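Local coordinates for extracellular ligand-binding receptor (Sphaerobacter thermophilus, PDB 4ZPJ), which probably binds a small solute and delivers it to an ABC transporter, as expected of a substrate-binding protein of the leucine-binding protein family, at residues Asp184-Thr189 against Ser214-Ala219; Tyr192-Leu197 against Glu249-Phe254; Val196-Asp201 against Val227-Gly232; Val253-Gly258 against Ile279-Ser284; Gly302-Thr307 against Leu396-Gln401. All blocks are in the same frame, centred on the assembly; numbering follows the deposited sequence.

Contact 1: residues Asp184-Thr189 against Ser214-Ala219; sequences DYAYET and SRFEQA. With ZN (zinc ion), chain E.
Helices 180-188 and 203-218, which cover the M195 side of a parallel sheet, run nearly alongside each other and are joined at their outer edge by a salt bridge between D184 and R215. R215 NE gives D184 OD2 the main bond, 2.9 Å long and on the syn lone pair, while NH2 adds weak bonds to both oxygens. Carboxylate and guanidinium planes are turned 68° apart, and a water links D184 OD1 to the backbone O of R215. Deeper in, F216 CE1 lies 4.1 Å from Y187 CB. One turn on from R215, A219 CB sits over the face of the Y187 ring, 4.0 Å from its centroid, a CH-pi contact; A219 O also lies over the ring toward its rim, 3.1 Å from Y187 CZ. Beyond it, E188 OE1 binds a zinc ion at 2.1 Å. R215 NH1 is taken by S422 O, near the C terminus. With an arginine and a water on its two oxygens, D184 is likely to stay ionised, and the guanidinium is held from two directions.

Contact 2: residues Tyr192-Leu197 against Glu249-Phe254; sequences YRRMVL and EADAVF
E249 comes first, its carbonyl O 3.2 Å from R194 NE. A250 then rests its methyl group against V196 CG2. D251 carries most of the polar load. Its CG lies opposite its own carbonyl carbon (chi1 -50°), which turns the carboxylate toward the backbone of R193 and R194. OD2 accepts R193 N at 2.8 Å and R194 N at 2.9 Å, the two donors arriving from opposite faces of the carboxylate plane, both on the anti side. OD1 makes a salt bridge with R194 NH2 at 2.9 Å, the flat groups being 70° apart. The bond from D251 N to R194 O leads into the regular pairing of two parallel strands, 194-200 and 252-256, the inner pair of a four-stranded alpha/beta sheet. A252 sets CB over the Y192 ring, 3.8 Å from its centroid, and its O takes V196 N. V253 CG2 lies beside V196 CB on the sheet face away from A252 and M195. F254 N bonds to V196 O; its CB meets selenomethionine M195 CE at 3.7 Å and L197 CD2 at 3.9 Å.

Contact 3: residues Val196-Asp201 against Val227-Gly232; sequences VLHAAD and VVAPIG. With ZN (zinc ion), chain G.
With chi1 of H198 at 164°, CG stands opposite the backbone N and the imidazole swings toward V227, where ND1 donates to V227 O at 2.8 Å. That bond is bent (134° at the hydrogen) and comes from well above the carbonyl plane. A199 N reaches the same oxygen from the opposite face at 3.1 Å, giving one carbonyl two donors. A229 CB meets the ring edge, 3.8 Å from H198 CE1, while H198 NE2 is hydrogen-bonded to H257. D201 has a similar first torsion, -165°, which lays its carboxylate across V228; CG1 of V228 lies 3.2 Å from D201 OD2. OD1 binds a zinc ion at 2.0 Å, a site completed by H206 and two waters. The parallel pairing runs from V227 N to L197 O and A229 N to A199 O, and ends in a more bent bond from D201 N to A229 O. The pair belongs to a beta-alpha-beta crossover: helix 203-218 connects the strands and packs M209 on A199 and V228, whereas helix 237-246 covers H198 with I243 and A229 with Y239, and strand 222-229 lies at the sheet edge.

Contact 4: residues Val253-Gly258 against Ile279-Ser284; sequences VFAFHG and IPLIPS
V253 O receives the N-H of I282 at 2.8 Å in a nearly straight bond (169°), and CA of L281 adds a weaker C-H...O contact to the same oxygen. Three more backbone bonds continue this parallel pairing: V253 N to P280 O, A255 N to I282 O, and S284 N to A255 O. P283 lacks an amide hydrogen, but the register calls on I282 N and S284 N instead. On the A255 side of the sheet, L281 has chi1 at 167°, which brings CD1 in front of V253 and A255, 4.0 Å from V253 CB and 4.1 Å from A255 CB. V253 CG2 also meets I279 CG2 at 3.6 Å. On the other side F254 crosses I282 at about a right angle, CD1 lying 4.1 Å from I282 CG2 and CE1 4.0 Å from S284 CA, while the ring stacks on F212 of helix 203-218. Cutting F254 back to an alanine would probably open a gap between sheet and helix, leaving F212 without its stacking partner. S284 OG lies at the edge of the F256 ring, 3.4 Å from CD2, and is held by D179 OD2 and A286 N. With helix 261-272 bridging the strands and placing F266 on A255 and L267 on L281, the arrangement is a beta-alpha-beta crossover of the alpha/beta lobe of a periplasmic binding protein.

Contact 5: residues Gly302-Thr307 against Leu396-Gln401; sequences GLVSGT and LCRVEQ
R398 stands across from V304 as a non-hydrogen-bonded pair where two antiparallel strands, 304-307 and 390-401, meet in a strongly twisted sheet. Its side chain grows back along residues 302-304. CB lies 4.3 Å from V304 CG2, CG is 3.4 Å from L303 O, and CD is 3.4 Å from G302 O. The chain is extended until chi3 (56°), where it bends and sends the guanidinium to E400 on its own strand. There NH2 forms a salt bridge with E400 OE2 at 3.2 Å, lying well above the carboxylate plane although the oxygen is in the plane of the guanidinium; NE adds a weak bond to the same atom. A serine in place of R398 would probably leave the E400 carboxylate without this mate and uncover the carbonyls of G302 and L303. Behind the side chain the backbones are tied by G302 N to V399 O (2.9 Å) and V399 N to L303 O. Further on, S305 and C397 exchange both their N-H groups and carbonyls as a hydrogen-bonded pair. G306 faces L396, whose CD2 comes within 3.8 Å of G306 CA. On the opposite face T307 CG2, set between the backbone N and the carbonyl carbon, touches C397 SG at 3.8 Å.

From the N terminus, contact 1 opens first on helix 180-188, and contacts 2 and 3 both start on strand 194-200 before it closes, so contact 1 crosses the two of them. Contact 3 closes at strand 222-229, within the longer loop that contact 2 ends at strand 252-256. Contact 4 begins where contact 2 stops, sharing V253 and F254, and adds strand 281-283, completing the four-stranded parallel sheet of contacts 2 to 4. A186 of contact 1 packs on I282 of contact 4, joining the helix layer to that sheet. Contact 5 follows in series with the longest loop, 88 residues, and brings the antiparallel sheet against I282 and P283 of contact 4 and Y185 of contact 1.

Contact 1: residues Asp184-Thr189 against Ser214-Ala219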
# COMPACT_ATOMS: atom_id res chain seq x y z
N ASP A 184 -12.37 13.44 -0.59
CA ASP A 184 -12.64 14.62 0.28
C ASP A 184 -11.97 15.85 -0.26
O ASP A 184 -12.57 16.89 -0.33
CB ASP A 184 -12.17 14.37 1.72
CG ASP A 184 -12.95 13.25 2.36
OD1 ASP A 184 -14.15 13.44 2.68
OD2 ASP A 184 -12.44 12.14 2.45
N TYR A 185 -10.70 15.73 -0.64
CA TYR A 185 -9.99 16.86 -1.19
C TYR A 185 -10.67 17.38 -2.45
O TYR A 185 -10.77 18.59 -2.64
CB TYR A 185 -8.56 16.44 -1.54
CG TYR A 185 -7.66 17.60 -1.87
CD1 TYR A 185 -7.11 18.38 -0.85
CD2 TYR A 185 -7.38 17.93 -3.18
CE1 TYR A 185 -6.28 19.44 -1.14
CE2 TYR A 185 -6.57 19.00 -3.49
CZ TYR A 185 -6.03 19.77 -2.45
OH TYR A 185 -5.21 20.83 -2.72
N ALA A 186 -11.12 16.48 -3.31
CA ALA A 186 -11.79 16.85 -4.57
C ALA A 186 -13.06 17.67 -4.32
O ALA A 186 -13.34 18.65 -5.03
CB ALA A 186 -12.16 15.60 -5.35
N TYR A 187 -13.85 17.22 -3.33
CA TYR A 187 -15.09 17.88 -2.96
C TYR A 187 -14.82 19.17 -2.20
O TYR A 187 -15.30 20.25 -2.59
CB TYR A 187 -15.97 16.99 -2.09
CG TYR A 187 -17.37 17.56 -1.92
CD1 TYR A 187 -17.69 18.46 -0.90
CD2 TYR A 187 -18.39 17.20 -2.78
CE1 TYR A 187 -18.99 18.97 -0.78
CE2 TYR A 187 -19.66 17.70 -2.67
CZ TYR A 187 -19.95 18.59 -1.68
OH TYR A 187 -21.23 19.04 -1.59
N GLU A 188 -14.11 19.04 -1.07
CA GLU A 188 -13.95 20.15 -0.12
C GLU A 188 -13.06 21.28 -0.65
O GLU A 188 -13.39 22.42 -0.48
CB GLU A 188 -13.33 19.69 1.21
CG GLU A 188 -13.99 18.51 1.90
CD GLU A 188 -15.39 18.80 2.38
OE1 GLU A 188 -16.01 17.87 2.97
OE2 GLU A 188 -15.87 19.94 2.22
N THR A 189 -11.90 20.95 -1.19
CA THR A 189 -10.92 21.95 -1.65
C THR A 189 -11.09 22.21 -3.16
O THR A 189 -11.26 23.35 -3.58
CB THR A 189 -9.50 21.48 -1.31
OG1 THR A 189 -9.47 21.14 0.07
CG2 THR A 189 -8.41 22.56 -1.61
N SER A 214 -17.57 6.01 -2.15
CA SER A 214 -18.13 6.09 -0.81
C SER A 214 -17.79 7.41 -0.14
O SER A 214 -18.68 8.10 0.33
CB SER A 214 -17.61 4.92 0.02
OG SER A 214 -17.97 5.06 1.37
N ARG A 215 -16.53 7.81 -0.13
CA ARG A 215 -16.16 9.10 0.45
C ARG A 215 -16.69 10.26 -0.34
O ARG A 215 -17.01 11.31 0.24
CB ARG A 215 -14.65 9.33 0.51
CG ARG A 215 -13.85 8.41 1.39
CD ARG A 215 -14.19 8.52 2.85
NE ARG A 215 -13.95 9.83 3.41
CZ ARG A 215 -14.06 10.09 4.71
NH1 ARG A 215 -14.40 9.13 5.54
NH2 ARG A 215 -13.85 11.33 5.18
N PHE A 216 -16.72 10.13 -1.67
CA PHE A 216 -17.10 11.29 -2.49
C PHE A 216 -18.55 11.45 -2.27
O PHE A 216 -19.03 12.57 -2.18
CB PHE A 216 -16.70 11.10 -3.98
CG PHE A 216 -16.88 12.33 -4.85
CD1 PHE A 216 -16.16 13.47 -4.63
CD2 PHE A 216 -17.75 12.30 -5.93
CE1 PHE A 216 -16.33 14.60 -5.43
CE2 PHE A 216 -17.92 13.41 -6.77
CZ PHE A 216 -17.21 14.56 -6.52
N GLU A 217 -19.26 10.34 -2.14
CA GLU A 217 -20.72 10.38 -1.95
C GLU A 217 -21.10 10.90 -0.57
O GLU A 217 -22.00 11.69 -0.45
CB GLU A 217 -21.40 9.02 -2.22
CG GLU A 217 -21.54 8.73 -3.70
CD GLU A 217 -22.25 7.42 -4.04
OE1 GLU A 217 -22.53 6.62 -3.13
OE2 GLU A 217 -22.49 7.20 -5.22
N GLN A 218 -20.38 10.47 0.45
CA GLN A 218 -20.57 11.00 1.79
C GLN A 218 -20.34 12.48 1.90
O GLN A 218 -21.00 13.11 2.68
CB GLN A 218 -19.65 10.29 2.78
CG GLN A 218 -20.09 8.86 3.00
CD GLN A 218 -19.23 8.06 3.97
OE1 GLN A 218 -18.14 8.48 4.40
NE2 GLN A 218 -19.74 6.88 4.34
N ALA A 219 -19.41 13.07 1.13
CA ALA A 219 -19.25 14.54 1.20
C ALA A 219 -20.33 15.29 0.47
O ALA A 219 -20.40 16.53 0.58
CB ALA A 219 -17.90 15.00 0.71
ZN ZN E . -17.98 18.10 3.61
O HOH W 1 -16.28 12.20 2.90

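Contact 2: residues Tyr192-Leu197 against Glu249-Phe254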
# COMPACT_ATOMS: atom_id res chain seq x y z
N TYR A 192 -15.14 19.94 -6.81
CA TYR A 192 -15.76 19.01 -7.74
C TYR A 192 -17.03 18.43 -7.15
O TYR A 192 -17.10 18.13 -5.96
CB TYR A 192 -14.77 17.87 -8.10
CG TYR A 192 -13.47 18.33 -8.73
CD1 TYR A 192 -13.38 19.53 -9.46
CD2 TYR A 192 -12.35 17.53 -8.64
CE1 TYR A 192 -12.16 19.94 -10.02
CE2 TYR A 192 -11.14 17.92 -9.18
CZ TYR A 192 -11.04 19.11 -9.87
OH TYR A 192 -9.79 19.44 -10.39
N ARG A 193 -18.03 18.26 -7.99
CA ARG A 193 -19.32 17.79 -7.53
C ARG A 193 -19.75 16.51 -8.18
O ARG A 193 -20.53 15.75 -7.58
CB ARG A 193 -20.41 18.87 -7.73
CG ARG A 193 -20.18 20.11 -6.89
CD ARG A 193 -20.26 19.77 -5.40
NE ARG A 193 -19.96 20.89 -4.51
CZ ARG A 193 -18.79 21.14 -3.91
NH1 ARG A 193 -17.70 20.37 -4.07
NH2 ARG A 193 -18.71 22.19 -3.10
N ARG A 194 -19.28 16.28 -9.39
CA ARG A 194 -19.71 15.14 -10.19
C ARG A 194 -18.46 14.50 -10.76
O ARG A 194 -17.66 15.18 -11.39
CB ARG A 194 -20.59 15.69 -11.32
CG ARG A 194 -22.07 15.85 -10.96
CD ARG A 194 -22.77 17.12 -11.51
NE ARG A 194 -22.60 17.48 -12.94
CZ ARG A 194 -21.78 18.44 -13.44
NH1 ARG A 194 -21.75 18.64 -14.76
NH2 ARG A 194 -20.97 19.20 -12.67
N MSE A 195 -18.24 13.21 -10.54
CA MSE A 195 -17.00 12.60 -11.05
C MSE A 195 -17.24 11.32 -11.79
O MSE A 195 -18.27 10.69 -11.58
CB MSE A 195 -16.00 12.36 -9.92
CG MSE A 195 -15.44 13.69 -9.41
SE MSE A 195 -13.94 13.53 -8.18
CE MSE A 195 -12.75 12.36 -9.26
N VAL A 196 -16.31 11.00 -12.69
CA VAL A 196 -16.19 9.72 -13.38
C VAL A 196 -15.07 8.91 -12.76
O VAL A 196 -14.00 9.46 -12.40
CB VAL A 196 -15.83 9.91 -14.87
CG1 VAL A 196 -15.62 8.58 -15.58
CG2 VAL A 196 -16.95 10.64 -15.57
N LEU A 197 -15.30 7.61 -12.66
CA LEU A 197 -14.32 6.70 -12.11
C LEU A 197 -13.82 5.74 -13.17
O LEU A 197 -14.58 5.26 -13.99
CB LEU A 197 -14.94 5.87 -10.99
CG LEU A 197 -15.60 6.56 -9.81
CD1 LEU A 197 -15.99 5.52 -8.76
CD2 LEU A 197 -14.62 7.56 -9.24
N GLU A 249 -20.92 15.47 -18.40
CA GLU A 249 -21.70 15.81 -17.22
C GLU A 249 -20.90 15.65 -15.92
O GLU A 249 -21.45 15.22 -14.91
CB GLU A 249 -22.98 14.97 -17.21
CG GLU A 249 -23.95 15.28 -18.37
CD GLU A 249 -24.47 16.73 -18.38
OE1 GLU A 249 -23.69 17.65 -18.73
OE2 GLU A 249 -25.66 16.95 -18.07
N ALA A 250 -19.62 16.00 -15.93
CA ALA A 250 -18.77 15.75 -14.76
C ALA A 250 -17.70 16.80 -14.65
O ALA A 250 -17.39 17.48 -15.61
CB ALA A 250 -18.11 14.38 -14.86
N ASP A 251 -17.13 16.92 -13.46
CA ASP A 251 -16.07 17.87 -13.22
C ASP A 251 -14.64 17.26 -13.27
O ASP A 251 -13.70 18.01 -13.47
CB ASP A 251 -16.31 18.56 -11.88
CG ASP A 251 -17.73 19.08 -11.77
OD1 ASP A 251 -18.12 19.83 -12.72
OD2 ASP A 251 -18.44 18.72 -10.76
N ALA A 252 -14.50 15.94 -13.09
CA ALA A 252 -13.16 15.31 -12.90
C ALA A 252 -13.22 13.81 -13.00
O ALA A 252 -14.30 13.25 -12.94
CB ALA A 252 -12.52 15.69 -11.55
N VAL A 253 -12.06 13.18 -13.09
CA VAL A 253 -11.96 11.74 -13.19
C VAL A 253 -11.04 11.22 -12.12
O VAL A 253 -10.06 11.84 -11.89
CB VAL A 253 -11.29 11.36 -14.53
CG1 VAL A 253 -11.17 9.85 -14.68
CG2 VAL A 253 -12.08 11.94 -15.66
N PHE A 254 -11.36 10.10 -11.49
CA PHE A 254 -10.41 9.38 -10.65
C PHE A 254 -10.04 8.09 -11.38
O PHE A 254 -10.93 7.40 -11.86
CB PHE A 254 -11.01 9.04 -9.29
CG PHE A 254 -10.22 8.00 -8.51
CD1 PHE A 254 -9.09 8.34 -7.77
CD2 PHE A 254 -10.60 6.69 -8.51
CE1 PHE A 254 -8.34 7.38 -7.08
CE2 PHE A 254 -9.88 5.72 -7.82
CZ PHE A 254 -8.76 6.06 -7.11

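Contact 3: residues Val196-Asp201 against Val227-Gly232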
# COMPACT_ATOMS: atom_id res chain seq x y z
N VAL A 196 -16.31 11.00 -12.69
CA VAL A 196 -16.19 9.72 -13.38
C VAL A 196 -15.07 8.91 -12.76
O VAL A 196 -14.00 9.46 -12.40
CB VAL A 196 -15.83 9.91 -14.87
CG1 VAL A 196 -15.62 8.58 -15.58
CG2 VAL A 196 -16.95 10.64 -15.57
N LEU A 197 -15.30 7.61 -12.66
CA LEU A 197 -14.32 6.70 -12.11
C LEU A 197 -13.82 5.74 -13.17
O LEU A 197 -14.58 5.26 -13.99
CB LEU A 197 -14.94 5.87 -10.99
CG LEU A 197 -15.60 6.56 -9.81
CD1 LEU A 197 -15.99 5.52 -8.76
CD2 LEU A 197 -14.62 7.56 -9.24
N HIS A 198 -12.54 5.41 -13.10
CA HIS A 198 -11.97 4.49 -14.00
C HIS A 198 -10.96 3.61 -13.33
O HIS A 198 -10.18 4.10 -12.52
CB HIS A 198 -11.29 5.26 -15.14
CG HIS A 198 -10.35 4.44 -15.94
ND1 HIS A 198 -10.79 3.46 -16.79
CD2 HIS A 198 -9.00 4.43 -16.00
CE1 HIS A 198 -9.76 2.91 -17.39
NE2 HIS A 198 -8.66 3.47 -16.91
N ALA A 199 -10.98 2.31 -13.63
CA ALA A 199 -9.97 1.39 -13.12
C ALA A 199 -9.67 0.25 -14.01
O ALA A 199 -10.50 -0.15 -14.82
CB ALA A 199 -10.40 0.83 -11.78
N ALA A 200 -8.50 -0.34 -13.79
CA ALA A 200 -8.20 -1.64 -14.36
C ALA A 200 -9.22 -2.61 -13.80
O ALA A 200 -9.64 -2.48 -12.64
CB ALA A 200 -6.80 -2.08 -13.97
N ASP A 201 -9.60 -3.58 -14.60
CA ASP A 201 -10.70 -4.48 -14.26
C ASP A 201 -10.20 -5.67 -13.49
O ASP A 201 -10.02 -6.78 -14.05
CB ASP A 201 -11.37 -5.00 -15.54
CG ASP A 201 -12.75 -5.64 -15.29
OD1 ASP A 201 -13.13 -5.84 -14.10
OD2 ASP A 201 -13.46 -5.91 -16.30
N VAL A 227 -15.89 3.39 -15.66
CA VAL A 227 -15.32 2.81 -16.84
C VAL A 227 -14.13 1.92 -16.46
O VAL A 227 -13.12 2.33 -15.85
CB VAL A 227 -14.85 3.88 -17.85
CG1 VAL A 227 -14.31 3.21 -19.13
CG2 VAL A 227 -15.98 4.83 -18.21
N VAL A 228 -14.24 0.70 -16.88
CA VAL A 228 -13.27 -0.29 -16.57
C VAL A 228 -12.55 -0.74 -17.85
O VAL A 228 -13.13 -0.76 -18.95
CB VAL A 228 -14.01 -1.37 -15.82
CG1 VAL A 228 -13.68 -2.74 -16.33
CG2 VAL A 228 -13.73 -1.18 -14.32
N ALA A 229 -11.26 -1.07 -17.72
CA ALA A 229 -10.42 -1.49 -18.83
C ALA A 229 -9.70 -2.77 -18.46
O ALA A 229 -9.24 -2.85 -17.34
CB ALA A 229 -9.42 -0.40 -19.15
N PRO A 230 -9.62 -3.79 -19.37
CA PRO A 230 -8.95 -5.03 -18.93
C PRO A 230 -7.52 -4.81 -18.48
O PRO A 230 -6.84 -3.91 -18.96
CB PRO A 230 -8.94 -5.92 -20.18
CG PRO A 230 -9.97 -5.34 -21.10
CD PRO A 230 -10.06 -3.86 -20.78
N ILE A 231 -7.05 -5.69 -17.61
CA ILE A 231 -5.63 -5.73 -17.31
C ILE A 231 -4.86 -5.91 -18.62
O ILE A 231 -5.30 -6.71 -19.45
CB ILE A 231 -5.26 -6.93 -16.42
CG1 ILE A 231 -6.03 -6.91 -15.10
CG2 ILE A 231 -3.76 -6.93 -16.15
CD1 ILE A 231 -5.34 -6.09 -14.07
N GLY A 232 -3.73 -5.21 -18.75
CA GLY A 232 -2.82 -5.30 -19.89
C GLY A 232 -3.29 -4.59 -21.16
O GLY A 232 -2.82 -4.91 -22.26
ZN ZN G . -14.66 -6.45 -13.04
O HOH W 2 -13.57 -8.18 -12.12
O HOH W 3 -15.91 -5.53 -14.30

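Contact 4: residues Val253-Gly258 against Ile279-Ser284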
# COMPACT_ATOMS: atom_id res chain seq x y z
N VAL A 253 -12.06 13.18 -13.09
CA VAL A 253 -11.96 11.74 -13.19
C VAL A 253 -11.04 11.22 -12.12
O VAL A 253 -10.06 11.84 -11.89
CB VAL A 253 -11.29 11.36 -14.53
CG1 VAL A 253 -11.17 9.85 -14.68
CG2 VAL A 253 -12.08 11.94 -15.66
N PHE A 254 -11.36 10.10 -11.49
CA PHE A 254 -10.41 9.38 -10.65
C PHE A 254 -10.04 8.09 -11.38
O PHE A 254 -10.93 7.40 -11.86
CB PHE A 254 -11.01 9.04 -9.29
CG PHE A 254 -10.22 8.00 -8.51
CD1 PHE A 254 -9.09 8.34 -7.77
CD2 PHE A 254 -10.60 6.69 -8.51
CE1 PHE A 254 -8.34 7.38 -7.08
CE2 PHE A 254 -9.88 5.72 -7.82
CZ PHE A 254 -8.76 6.06 -7.11
N ALA A 255 -8.75 7.75 -11.47
CA ALA A 255 -8.27 6.52 -12.12
C ALA A 255 -7.23 5.73 -11.30
O ALA A 255 -6.27 6.29 -10.70
CB ALA A 255 -7.68 6.85 -13.45
N PHE A 256 -7.43 4.41 -11.29
CA PHE A 256 -6.52 3.45 -10.65
C PHE A 256 -6.16 2.28 -11.54
O PHE A 256 -7.03 1.65 -12.13
CB PHE A 256 -7.17 2.89 -9.39
CG PHE A 256 -6.48 1.70 -8.84
CD1 PHE A 256 -6.82 0.41 -9.28
CD2 PHE A 256 -5.52 1.84 -7.85
CE1 PHE A 256 -6.18 -0.71 -8.77
CE2 PHE A 256 -4.87 0.72 -7.33
CZ PHE A 256 -5.21 -0.56 -7.78
N HIS A 257 -4.86 1.98 -11.62
CA HIS A 257 -4.36 0.79 -12.31
C HIS A 257 -3.36 0.05 -11.50
O HIS A 257 -2.89 -0.99 -11.92
CB HIS A 257 -3.66 1.18 -13.60
CG HIS A 257 -4.53 1.90 -14.54
ND1 HIS A 257 -4.78 3.26 -14.43
CD2 HIS A 257 -5.30 1.45 -15.55
CE1 HIS A 257 -5.61 3.62 -15.39
NE2 HIS A 257 -5.98 2.53 -16.05
N GLY A 258 -3.00 0.55 -10.33
CA GLY A 258 -1.87 -0.03 -9.59
C GLY A 258 -0.59 0.51 -10.18
O GLY A 258 -0.59 1.24 -11.16
N ILE A 279 -9.80 17.88 -18.84
CA ILE A 279 -10.54 17.18 -17.79
C ILE A 279 -9.62 16.85 -16.61
O ILE A 279 -8.71 16.03 -16.73
CB ILE A 279 -11.15 15.91 -18.36
CG1 ILE A 279 -12.21 16.25 -19.40
CG2 ILE A 279 -11.83 15.10 -17.29
CD1 ILE A 279 -12.49 15.09 -20.33
N PRO A 280 -9.86 17.49 -15.46
CA PRO A 280 -9.00 17.21 -14.30
C PRO A 280 -8.99 15.75 -13.93
O PRO A 280 -10.02 15.09 -13.97
CB PRO A 280 -9.62 18.05 -13.16
CG PRO A 280 -10.34 19.18 -13.89
CD PRO A 280 -10.85 18.55 -15.17
N LEU A 281 -7.83 15.27 -13.56
CA LEU A 281 -7.66 13.86 -13.27
C LEU A 281 -7.00 13.72 -11.92
O LEU A 281 -6.01 14.42 -11.64
CB LEU A 281 -6.78 13.25 -14.34
CG LEU A 281 -6.22 11.87 -14.05
CD1 LEU A 281 -7.33 10.86 -13.99
CD2 LEU A 281 -5.24 11.51 -15.15
N ILE A 282 -7.52 12.81 -11.08
CA ILE A 282 -6.91 12.46 -9.84
C ILE A 282 -6.48 11.02 -10.01
O ILE A 282 -7.32 10.10 -10.09
CB ILE A 282 -7.88 12.59 -8.66
CG1 ILE A 282 -8.25 14.06 -8.46
CG2 ILE A 282 -7.28 11.96 -7.42
CD1 ILE A 282 -9.28 14.31 -7.41
N PRO A 283 -5.17 10.82 -10.15
CA PRO A 283 -4.67 9.49 -10.20
C PRO A 283 -4.64 8.90 -8.85
O PRO A 283 -4.52 9.60 -7.84
CB PRO A 283 -3.22 9.65 -10.65
CG PRO A 283 -2.97 11.08 -10.87
CD PRO A 283 -4.10 11.83 -10.20
N SER A 284 -4.69 7.58 -8.82
CA SER A 284 -4.36 6.87 -7.60
C SER A 284 -2.90 7.12 -7.28
O SER A 284 -2.03 7.17 -8.19
CB SER A 284 -4.59 5.38 -7.78
OG SER A 284 -3.86 4.64 -6.84

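Contact 5: residues Gly302-Thr307 against Leu396-Gln401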
# COMPACT_ATOMS: atom_id res chain seq x y z
N GLY A 302 1.47 18.23 -12.02
CA GLY A 302 0.33 19.00 -11.50
C GLY A 302 -0.87 18.20 -10.97
O GLY A 302 -1.74 18.74 -10.33
N LEU A 303 -0.88 16.89 -11.20
CA LEU A 303 -1.89 15.99 -10.74
C LEU A 303 -1.79 15.77 -9.25
O LEU A 303 -0.74 15.55 -8.69
CB LEU A 303 -1.75 14.62 -11.49
CG LEU A 303 -2.58 14.45 -12.79
CD1 LEU A 303 -2.77 15.77 -13.52
CD2 LEU A 303 -2.12 13.35 -13.72
N VAL A 304 -2.94 15.78 -8.61
CA VAL A 304 -3.03 15.52 -7.18
C VAL A 304 -3.47 14.09 -6.93
O VAL A 304 -4.37 13.59 -7.61
CB VAL A 304 -4.06 16.54 -6.58
CG1 VAL A 304 -4.59 16.06 -5.29
CG2 VAL A 304 -3.40 17.90 -6.39
N SER A 305 -2.88 13.46 -5.92
CA SER A 305 -3.24 12.12 -5.51
C SER A 305 -3.09 11.91 -3.99
O SER A 305 -2.25 12.53 -3.34
CB SER A 305 -2.38 11.06 -6.23
OG SER A 305 -1.05 11.12 -5.80
N GLY A 306 -3.87 10.99 -3.45
CA GLY A 306 -3.63 10.46 -2.12
C GLY A 306 -2.60 9.38 -2.18
O GLY A 306 -2.56 8.58 -3.12
N THR A 307 -1.74 9.34 -1.18
CA THR A 307 -0.77 8.27 -1.07
C THR A 307 -0.35 7.95 0.36
O THR A 307 -0.55 8.74 1.30
CB THR A 307 0.51 8.56 -1.90
OG1 THR A 307 1.30 7.33 -2.07
CG2 THR A 307 1.35 9.65 -1.27
N LEU A 396 -1.61 13.74 0.96
CA LEU A 396 -2.08 14.24 -0.32
C LEU A 396 -0.94 14.94 -1.04
O LEU A 396 -0.41 15.92 -0.54
CB LEU A 396 -3.17 15.27 -0.15
CG LEU A 396 -4.62 14.85 -0.15
CD1 LEU A 396 -5.36 16.14 -0.36
CD2 LEU A 396 -5.03 13.86 -1.23
N CYS A 397 -0.66 14.50 -2.25
CA CYS A 397 0.48 14.94 -2.97
C CYS A 397 0.18 15.46 -4.38
O CYS A 397 -0.89 15.23 -4.95
CB CYS A 397 1.43 13.79 -3.10
SG CYS A 397 2.14 13.31 -1.53
N ARG A 398 1.15 16.17 -4.91
CA ARG A 398 1.11 16.61 -6.28
C ARG A 398 2.45 16.32 -6.89
O ARG A 398 3.51 16.54 -6.23
CB ARG A 398 0.86 18.10 -6.33
CG ARG A 398 0.65 18.56 -7.76
CD ARG A 398 0.16 20.01 -7.79
NE ARG A 398 1.08 20.89 -7.09
CZ ARG A 398 0.84 22.18 -6.83
NH1 ARG A 398 -0.30 22.70 -7.23
NH2 ARG A 398 1.75 22.93 -6.17
N VAL A 399 2.41 15.84 -8.15
CA VAL A 399 3.62 15.62 -8.91
C VAL A 399 4.19 16.91 -9.39
O VAL A 399 3.51 17.67 -10.08
CB VAL A 399 3.36 14.78 -10.16
CG1 VAL A 399 4.65 14.61 -10.94
CG2 VAL A 399 2.78 13.42 -9.75
N GLU A 400 5.45 17.13 -9.08
CA GLU A 400 6.17 18.33 -9.50
C GLU A 400 7.48 17.91 -10.10
O GLU A 400 7.87 16.74 -10.03
CB GLU A 400 6.39 19.28 -8.35
CG GLU A 400 5.08 19.65 -7.68
CD GLU A 400 5.26 20.73 -6.65
OE1 GLU A 400 6.40 21.26 -6.54
OE2 GLU A 400 4.27 21.04 -5.96
N GLN A 401 8.07 18.85 -10.82
CA GLN A 401 9.40 18.69 -11.39
C GLN A 401 10.38 19.62 -10.65
O GLN A 401 10.14 20.80 -10.56
CB GLN A 401 9.43 19.07 -12.85
CG GLN A 401 10.75 18.63 -13.50
CD GLN A 401 10.70 18.66 -15.03
OE1 GLN A 401 10.07 19.54 -15.64
NE2 GLN A 401 11.38 17.68 -15.65